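Local coordinates for protein putative branched-chain amino acid ABC transporter (PDB 3HUT) that probably binds branched-chain amino acids or related small ligands outside the cytoplasmic membrane and hands them to an ABC transporter for uptake, at residues Ala143-Thr148 with Ile198-Ala203; Thr122-Gly127 with Gly152-Gln157; Pro128-Trp133 with Arg246-Phe251. All coordinates share one frame; numbering follows the deposited sequence.

Contact 1: Ala143-Thr148 with Ile198-Ala203; sequences AVIGVT and IYLAMA
Ile-145 meets three side chains of segment 198-203, two on the adjacent strand and one just beyond its end. Its CD1 reaches back to CG2 of Ile-198 at 4.1 Å, its CB lies 3.6 Å from CD2 of Leu-200, whose chain runs alongside and points the same way, and its CG2 meets CE of Met-202, a selenomethionine. With chi1 at -54° CG1 stands opposite the carbonyl carbon, and the extended second torsion carries CD1 on to Ile-198. Met-202, just past the strand's end, bends at SE (chi3 85°), which carries its methyl back over Ile-145; CE to CG2 of Ile-145 is 3.2 Å, unusually close, and the modelled position of that methyl is therefore somewhat doubtful. The strands, 12° from parallel, are neighbours in the central sheet of one lobe of the leucine-binding protein fold, an alpha/beta sandwich in which helices pack on both faces of a largely parallel sheet. Helix 204-216 covers this face, Phe-210 touching both Ile-145 and Leu-200. Ala-143 joins the same face, its CB 4.2 Å from CG1 of Ile-198, and its carbonyl oxygen accepts the amide N of Tyr-199 at 2.8 Å in an almost straight bond. Ile-145 is gripped twice, giving its N to the backbone O of Tyr-199 and receiving N of Ala-201 on its own O at 2.7 Å, and Val-147 N closes the series on Ala-201 O. On the other face, Gly-146 lies beside Ala-201, where a beta carbon would sit tightly against the alanine methyl, and helix 150-165 packs over Val-144 and Ala-201.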
# COMPACT_ATOMS: atom_id res chain seq x y z
N ALA A 143 1.53 -24.89 2.84
CA ALA A 143 2.73 -24.71 3.64
C ALA A 143 2.91 -23.20 3.69
O ALA A 143 2.80 -22.52 2.66
CB ALA A 143 3.93 -25.36 2.96
N VAL A 144 3.15 -22.66 4.88
CA VAL A 144 3.35 -21.22 5.00
C VAL A 144 4.78 -20.95 5.43
O VAL A 144 5.24 -21.48 6.44
CB VAL A 144 2.41 -20.59 6.04
CG1 VAL A 144 2.71 -19.10 6.17
CG2 VAL A 144 0.95 -20.81 5.64
N ILE A 145 5.48 -20.15 4.64
CA ILE A 145 6.86 -19.79 4.96
C ILE A 145 6.86 -18.27 5.07
O ILE A 145 6.51 -17.58 4.11
CB ILE A 145 7.83 -20.21 3.84
CG1 ILE A 145 7.66 -21.70 3.55
CG2 ILE A 145 9.26 -19.92 4.27
CD1 ILE A 145 8.58 -22.20 2.47
N GLY A 146 7.24 -17.75 6.23
CA GLY A 146 7.24 -16.31 6.40
C GLY A 146 8.43 -15.74 7.16
O GLY A 146 8.97 -16.37 8.07
N VAL A 147 8.83 -14.53 6.77
CA VAL A 147 9.94 -13.84 7.40
C VAL A 147 9.48 -13.27 8.74
O VAL A 147 8.30 -12.96 8.92
CB VAL A 147 10.47 -12.70 6.48
CG1 VAL A 147 9.40 -11.64 6.29
CG2 VAL A 147 11.74 -12.09 7.07
N THR A 148 10.41 -13.15 9.68
CA THR A 148 10.08 -12.65 11.01
C THR A 148 10.01 -11.14 11.18
O THR A 148 10.21 -10.62 12.28
CB THR A 148 11.05 -13.22 12.06
OG1 THR A 148 12.40 -13.03 11.61
CG2 THR A 148 10.80 -14.70 12.27
N ILE A 198 2.22 -23.73 -1.58
CA ILE A 198 3.05 -22.96 -0.67
C ILE A 198 2.71 -21.47 -0.74
O ILE A 198 2.53 -20.92 -1.82
CB ILE A 198 4.54 -23.12 -1.04
CG1 ILE A 198 4.93 -24.60 -1.02
CG2 ILE A 198 5.41 -22.32 -0.06
CD1 ILE A 198 6.33 -24.87 -1.52
N TYR A 199 2.60 -20.84 0.43
CA TYR A 199 2.34 -19.42 0.49
C TYR A 199 3.56 -18.77 1.12
O TYR A 199 3.95 -19.13 2.23
CB TYR A 199 1.11 -19.09 1.35
CG TYR A 199 0.86 -17.60 1.43
CD1 TYR A 199 0.42 -16.90 0.30
CD2 TYR A 199 1.15 -16.88 2.59
CE1 TYR A 199 0.27 -15.51 0.33
CE2 TYR A 199 1.00 -15.48 2.62
CZ TYR A 199 0.56 -14.81 1.49
OH TYR A 199 0.42 -13.43 1.50
N LEU A 200 4.16 -17.81 0.42
CA LEU A 200 5.35 -17.14 0.93
C LEU A 200 5.09 -15.73 1.46
O LEU A 200 4.74 -14.83 0.71
CB LEU A 200 6.42 -17.05 -0.17
CG LEU A 200 6.91 -18.38 -0.77
CD1 LEU A 200 7.94 -18.11 -1.86
CD2 LEU A 200 7.50 -19.24 0.34
N ALA A 201 5.27 -15.56 2.77
CA ALA A 201 5.11 -14.24 3.37
C ALA A 201 6.52 -13.70 3.49
O ALA A 201 7.10 -13.66 4.58
CB ALA A 201 4.47 -14.37 4.75
N MSE A 202 7.11 -13.34 2.35
CA MSE A 202 8.46 -12.80 2.35
C MSE A 202 8.71 -11.92 1.12
O MSE A 202 7.87 -11.84 0.21
CB MSE A 202 9.50 -13.93 2.40
CG MSE A 202 9.63 -14.79 1.16
SE MSE A 202 10.93 -16.23 1.42
CE MSE A 202 9.76 -17.49 2.23
N ALA A 203 9.86 -11.26 1.11
CA ALA A 203 10.22 -10.35 0.03
C ALA A 203 11.01 -11.04 -1.07
O ALA A 203 11.58 -12.12 -0.87
CB ALA A 203 11.01 -9.17 0.59

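Contact 2: Thr122-Gly127 with Gly152-Gln157; sequences TPAFEG and GLSSAQ
Ser-155 and Glu-126 are joined by a single water, which donates to Glu-126 OE2 at 2.7 Å and to Ser-155 OG at 2.8 Å. The two side-chain oxygens are themselves 4.1 Å apart, OE2 to OG, too far for a direct bond. Glu-126 starts from a folded first torsion (chi1 63°) and then runs straight out from CG, bringing its carboxylate beside the serine, where Ser-226 OG also holds OE2 and Ser-227 N holds OE1. Segment 122-127 leads into helix 126-136, and segment 152-157 lies in helix 150-165, the two helices being joined by strand 141-147 of the alpha/beta lobe; both meet strand 197-201 on its Tyr-199 and Ala-201 face. Ser-154 and Ser-155 share one rotamer (chi1 near 65°), which turns each hydroxyl back along its own helix: Ser-155 OG bonds Trp-151 O, and Ser-154 OG reaches the carbonyls of Asp-150 and Trp-151. Beside the water bridge, direct touches are mostly of carbon and backbone: Ser-155 CB rests 3.6 Å from Pro-123 O, and Ala-124 CB 3.8 Å from Ser-154 O. The CA atoms of Ala-124 and Ser-155 are 3.9 Å apart, and Gly-127 CA lies 3.7 Å from Ser-155 O, where a beta carbon would clash.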
# COMPACT_ATOMS: atom_id res chain seq x y z
N THR A 122 -3.08 -1.94 5.60
CA THR A 122 -2.13 -2.44 6.59
C THR A 122 -1.46 -3.67 5.97
O THR A 122 -2.00 -4.28 5.05
CB THR A 122 -2.82 -2.87 7.89
OG1 THR A 122 -3.71 -3.96 7.60
CG2 THR A 122 -3.61 -1.72 8.49
N PRO A 123 -0.27 -4.04 6.46
CA PRO A 123 0.45 -5.20 5.93
C PRO A 123 -0.35 -6.50 6.02
O PRO A 123 -0.26 -7.36 5.14
CB PRO A 123 1.71 -5.26 6.80
CG PRO A 123 1.93 -3.82 7.15
CD PRO A 123 0.54 -3.35 7.48
N ALA A 124 -1.13 -6.63 7.08
CA ALA A 124 -1.92 -7.84 7.30
C ALA A 124 -3.08 -8.03 6.32
O ALA A 124 -3.52 -9.17 6.10
CB ALA A 124 -2.46 -7.84 8.73
N PHE A 125 -3.55 -6.94 5.73
CA PHE A 125 -4.67 -6.99 4.78
C PHE A 125 -4.57 -8.05 3.69
O PHE A 125 -5.57 -8.66 3.32
CB PHE A 125 -4.87 -5.62 4.11
CG PHE A 125 -6.02 -5.60 3.13
CD1 PHE A 125 -7.33 -5.54 3.59
CD2 PHE A 125 -5.79 -5.70 1.76
CE1 PHE A 125 -8.40 -5.59 2.69
CE2 PHE A 125 -6.85 -5.75 0.86
CZ PHE A 125 -8.16 -5.69 1.33
N GLU A 126 -3.37 -8.27 3.16
CA GLU A 126 -3.22 -9.26 2.10
C GLU A 126 -3.39 -10.70 2.58
O GLU A 126 -3.68 -11.59 1.78
CB GLU A 126 -1.86 -9.12 1.40
CG GLU A 126 -0.67 -9.38 2.30
CD GLU A 126 0.64 -9.38 1.54
OE1 GLU A 126 0.62 -9.09 0.32
OE2 GLU A 126 1.69 -9.66 2.15
N GLY A 127 -3.22 -10.92 3.88
CA GLY A 127 -3.37 -12.27 4.42
C GLY A 127 -4.70 -12.92 4.08
O GLY A 127 -4.73 -13.93 3.38
N GLY A 152 5.74 -9.44 7.99
CA GLY A 152 5.75 -10.85 7.67
C GLY A 152 4.93 -11.66 8.66
O GLY A 152 4.13 -12.51 8.27
N LEU A 153 5.11 -11.39 9.95
CA LEU A 153 4.38 -12.11 10.98
C LEU A 153 2.89 -11.77 11.00
O LEU A 153 2.05 -12.66 11.12
CB LEU A 153 4.99 -11.83 12.36
CG LEU A 153 6.40 -12.39 12.60
CD1 LEU A 153 6.92 -11.90 13.96
CD2 LEU A 153 6.36 -13.91 12.56
N SER A 154 2.57 -10.49 10.87
CA SER A 154 1.17 -10.07 10.89
C SER A 154 0.40 -10.61 9.69
O SER A 154 -0.73 -11.07 9.83
CB SER A 154 1.08 -8.54 10.91
OG SER A 154 1.59 -7.99 9.71
N SER A 155 1.01 -10.58 8.51
CA SER A 155 0.33 -11.07 7.32
C SER A 155 0.24 -12.60 7.33
O SER A 155 -0.77 -13.16 6.90
CB SER A 155 1.04 -10.58 6.05
OG SER A 155 2.34 -11.13 5.94
N ALA A 156 1.27 -13.27 7.82
CA ALA A 156 1.26 -14.73 7.87
C ALA A 156 0.20 -15.23 8.86
O ALA A 156 -0.51 -16.20 8.59
CB ALA A 156 2.64 -15.26 8.28
N GLN A 157 0.09 -14.55 10.00
CA GLN A 157 -0.89 -14.92 11.02
C GLN A 157 -2.30 -14.70 10.48
O GLN A 157 -3.18 -15.54 10.66
CB GLN A 157 -0.65 -14.09 12.28
CG GLN A 157 -1.66 -14.28 13.41
CD GLN A 157 -1.80 -15.72 13.86
OE1 GLN A 157 -0.83 -16.47 13.89
NE2 GLN A 157 -3.02 -16.10 14.23
O HOH W 1 2.06 -12.05 3.26

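Contact 3: Pro128-Trp133 with Arg246-Phe251; sequences PNNAAW and RLATAF
Asn-130 and Ala-248 mark the nearest approach of the two backbones, 7.5 Å from CA to CA, where helix 128-133 passes strand 246-249 at 139° with their axes 9.6 Å apart. Trp-133 bridges most of that gap. Its CG stands opposite the backbone N (chi1 -180°), which throws the indole out from the helix until the far rim of its six-membered ring meets the strand. Contact there is by the edge: CZ3 lies 3.5 Å from the carbonyl carbon of Leu-247, with that carbon in the plane of the ring, and CH2 is 3.6 Å from Leu-247 O. The same CZ3 touches Ala-248 CB at 3.9 Å. Farther along the same rim Arg-246 offers its aliphatic part obliquely, its CB 3.7 Å from Trp-133 CH2, before the extended chain carries the guanidinium on to Tyr-224 OH. The side chains of Asn-129 and Asn-130 come near the methyl of Ala-248. In a periplasmic binding protein lobe, such helix-on-sheet packing makes the core of the alpha/beta sandwich. Putting an alanine in place of Trp-133 would probably open a gap between helix and strand, and leave Arg-337, which makes a cation-pi contact with the indole, without its aromatic mate. Tyr-224 packs edge-to-face with the same ring. The strand runs between 223-225, parallel to it, and 331-341, antiparallel, while the helix has 150-165 on another side, Pro-128 and Ala-131 both packing on Ala-162.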
# COMPACT_ATOMS: atom_id res chain seq x y z
N PRO A 128 -5.81 -12.37 4.58
CA PRO A 128 -7.14 -12.94 4.30
C PRO A 128 -7.44 -12.94 2.80
O PRO A 128 -8.08 -13.86 2.29
CB PRO A 128 -8.07 -12.02 5.08
CG PRO A 128 -7.23 -11.59 6.25
CD PRO A 128 -5.90 -11.31 5.60
N ASN A 129 -6.98 -11.91 2.10
CA ASN A 129 -7.21 -11.83 0.66
C ASN A 129 -6.62 -13.04 -0.05
O ASN A 129 -7.27 -13.67 -0.88
CB ASN A 129 -6.59 -10.54 0.10
CG ASN A 129 -6.77 -10.41 -1.41
OD1 ASN A 129 -5.97 -10.93 -2.19
ND2 ASN A 129 -7.83 -9.73 -1.82
N ASN A 130 -5.38 -13.37 0.29
CA ASN A 130 -4.71 -14.49 -0.34
C ASN A 130 -5.19 -15.84 0.14
O ASN A 130 -5.16 -16.83 -0.60
CB ASN A 130 -3.20 -14.36 -0.17
CG ASN A 130 -2.66 -13.14 -0.89
OD1 ASN A 130 -3.26 -12.67 -1.86
ND2 ASN A 130 -1.52 -12.63 -0.43
N ALA A 131 -5.65 -15.91 1.38
CA ALA A 131 -6.17 -17.18 1.88
C ALA A 131 -7.45 -17.48 1.10
O ALA A 131 -7.65 -18.61 0.64
CB ALA A 131 -6.45 -17.10 3.38
N ALA A 132 -8.30 -16.48 0.94
CA ALA A 132 -9.55 -16.65 0.20
C ALA A 132 -9.27 -17.04 -1.25
O ALA A 132 -9.98 -17.85 -1.84
CB ALA A 132 -10.38 -15.36 0.24
N TRP A 133 -8.22 -16.45 -1.82
CA TRP A 133 -7.83 -16.72 -3.20
C TRP A 133 -7.43 -18.20 -3.35
O TRP A 133 -7.89 -18.89 -4.26
CB TRP A 133 -6.65 -15.80 -3.57
CG TRP A 133 -6.11 -15.95 -4.97
CD1 TRP A 133 -6.62 -16.70 -5.99
CD2 TRP A 133 -4.94 -15.30 -5.50
NE1 TRP A 133 -5.84 -16.57 -7.12
CE2 TRP A 133 -4.80 -15.72 -6.84
CE3 TRP A 133 -4.00 -14.41 -4.96
CZ2 TRP A 133 -3.75 -15.27 -7.66
CZ3 TRP A 133 -2.96 -13.97 -5.77
CH2 TRP A 133 -2.84 -14.40 -7.10
N ARG A 246 2.30 -16.85 -8.06
CA ARG A 246 1.15 -15.96 -8.04
C ARG A 246 1.21 -15.00 -6.87
O ARG A 246 1.71 -15.34 -5.80
CB ARG A 246 -0.14 -16.77 -7.99
CG ARG A 246 -0.51 -17.39 -9.32
CD ARG A 246 -1.58 -18.44 -9.16
NE ARG A 246 -1.95 -19.00 -10.46
CZ ARG A 246 -2.77 -20.03 -10.62
NH1 ARG A 246 -3.30 -20.64 -9.57
NH2 ARG A 246 -3.04 -20.47 -11.85
N LEU A 247 0.69 -13.80 -7.07
CA LEU A 247 0.66 -12.79 -6.02
C LEU A 247 -0.36 -11.72 -6.38
O LEU A 247 -0.73 -11.56 -7.54
CB LEU A 247 2.04 -12.14 -5.84
CG LEU A 247 2.69 -11.32 -6.97
CD1 LEU A 247 1.81 -10.13 -7.35
CD2 LEU A 247 4.04 -10.80 -6.50
N ALA A 248 -0.82 -11.00 -5.37
CA ALA A 248 -1.77 -9.92 -5.58
C ALA A 248 -1.12 -8.63 -5.08
O ALA A 248 -0.35 -8.65 -4.13
CB ALA A 248 -3.07 -10.19 -4.81
N THR A 249 -1.43 -7.52 -5.73
CA THR A 249 -0.88 -6.24 -5.33
C THR A 249 -1.86 -5.12 -5.67
O THR A 249 -2.75 -5.30 -6.50
CB THR A 249 0.47 -5.96 -6.02
OG1 THR A 249 1.09 -4.82 -5.42
CG2 THR A 249 0.27 -5.70 -7.51
N ALA A 250 -1.71 -3.98 -5.01
CA ALA A 250 -2.59 -2.84 -5.23
C ALA A 250 -2.26 -2.14 -6.55
O ALA A 250 -3.09 -2.09 -7.45
CB ALA A 250 -2.46 -1.86 -4.06
N PHE A 251 -1.05 -1.62 -6.65
CA PHE A 251 -0.60 -0.93 -7.85
C PHE A 251 0.09 -1.89 -8.83
O PHE A 251 1.03 -2.58 -8.47
CB PHE A 251 0.38 0.19 -7.47
CG PHE A 251 0.97 0.92 -8.65
CD1 PHE A 251 0.15 1.52 -9.59
CD2 PHE A 251 2.35 1.02 -8.81
CE1 PHE A 251 0.68 2.23 -10.67
CE2 PHE A 251 2.90 1.72 -9.88
CZ PHE A 251 2.06 2.32 -10.82

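How the contacts relate
All three contacts belong to one lobe, and each illustrates a different level of its layering. Contact 1 is sheet on itself, wholly buried and held by regular backbone bonds with side-chain packing on both faces. Contact 3, also buried, is helix on sheet and relies on one large ring in place of backbone bonding; it reaches the same sheet through a strand farther across it. Contact 2 sets the start of one helix against another, only partly buried, and correspondingly more polar, with serines, a glutamate and a water. Helix 126-136 serves both contacts 2 and 3, while strand 141-147 of contact 1 lies in sequence between the helices of contact 2. Tyr-199 carries contact 1 toward Asn-130 of contact 3.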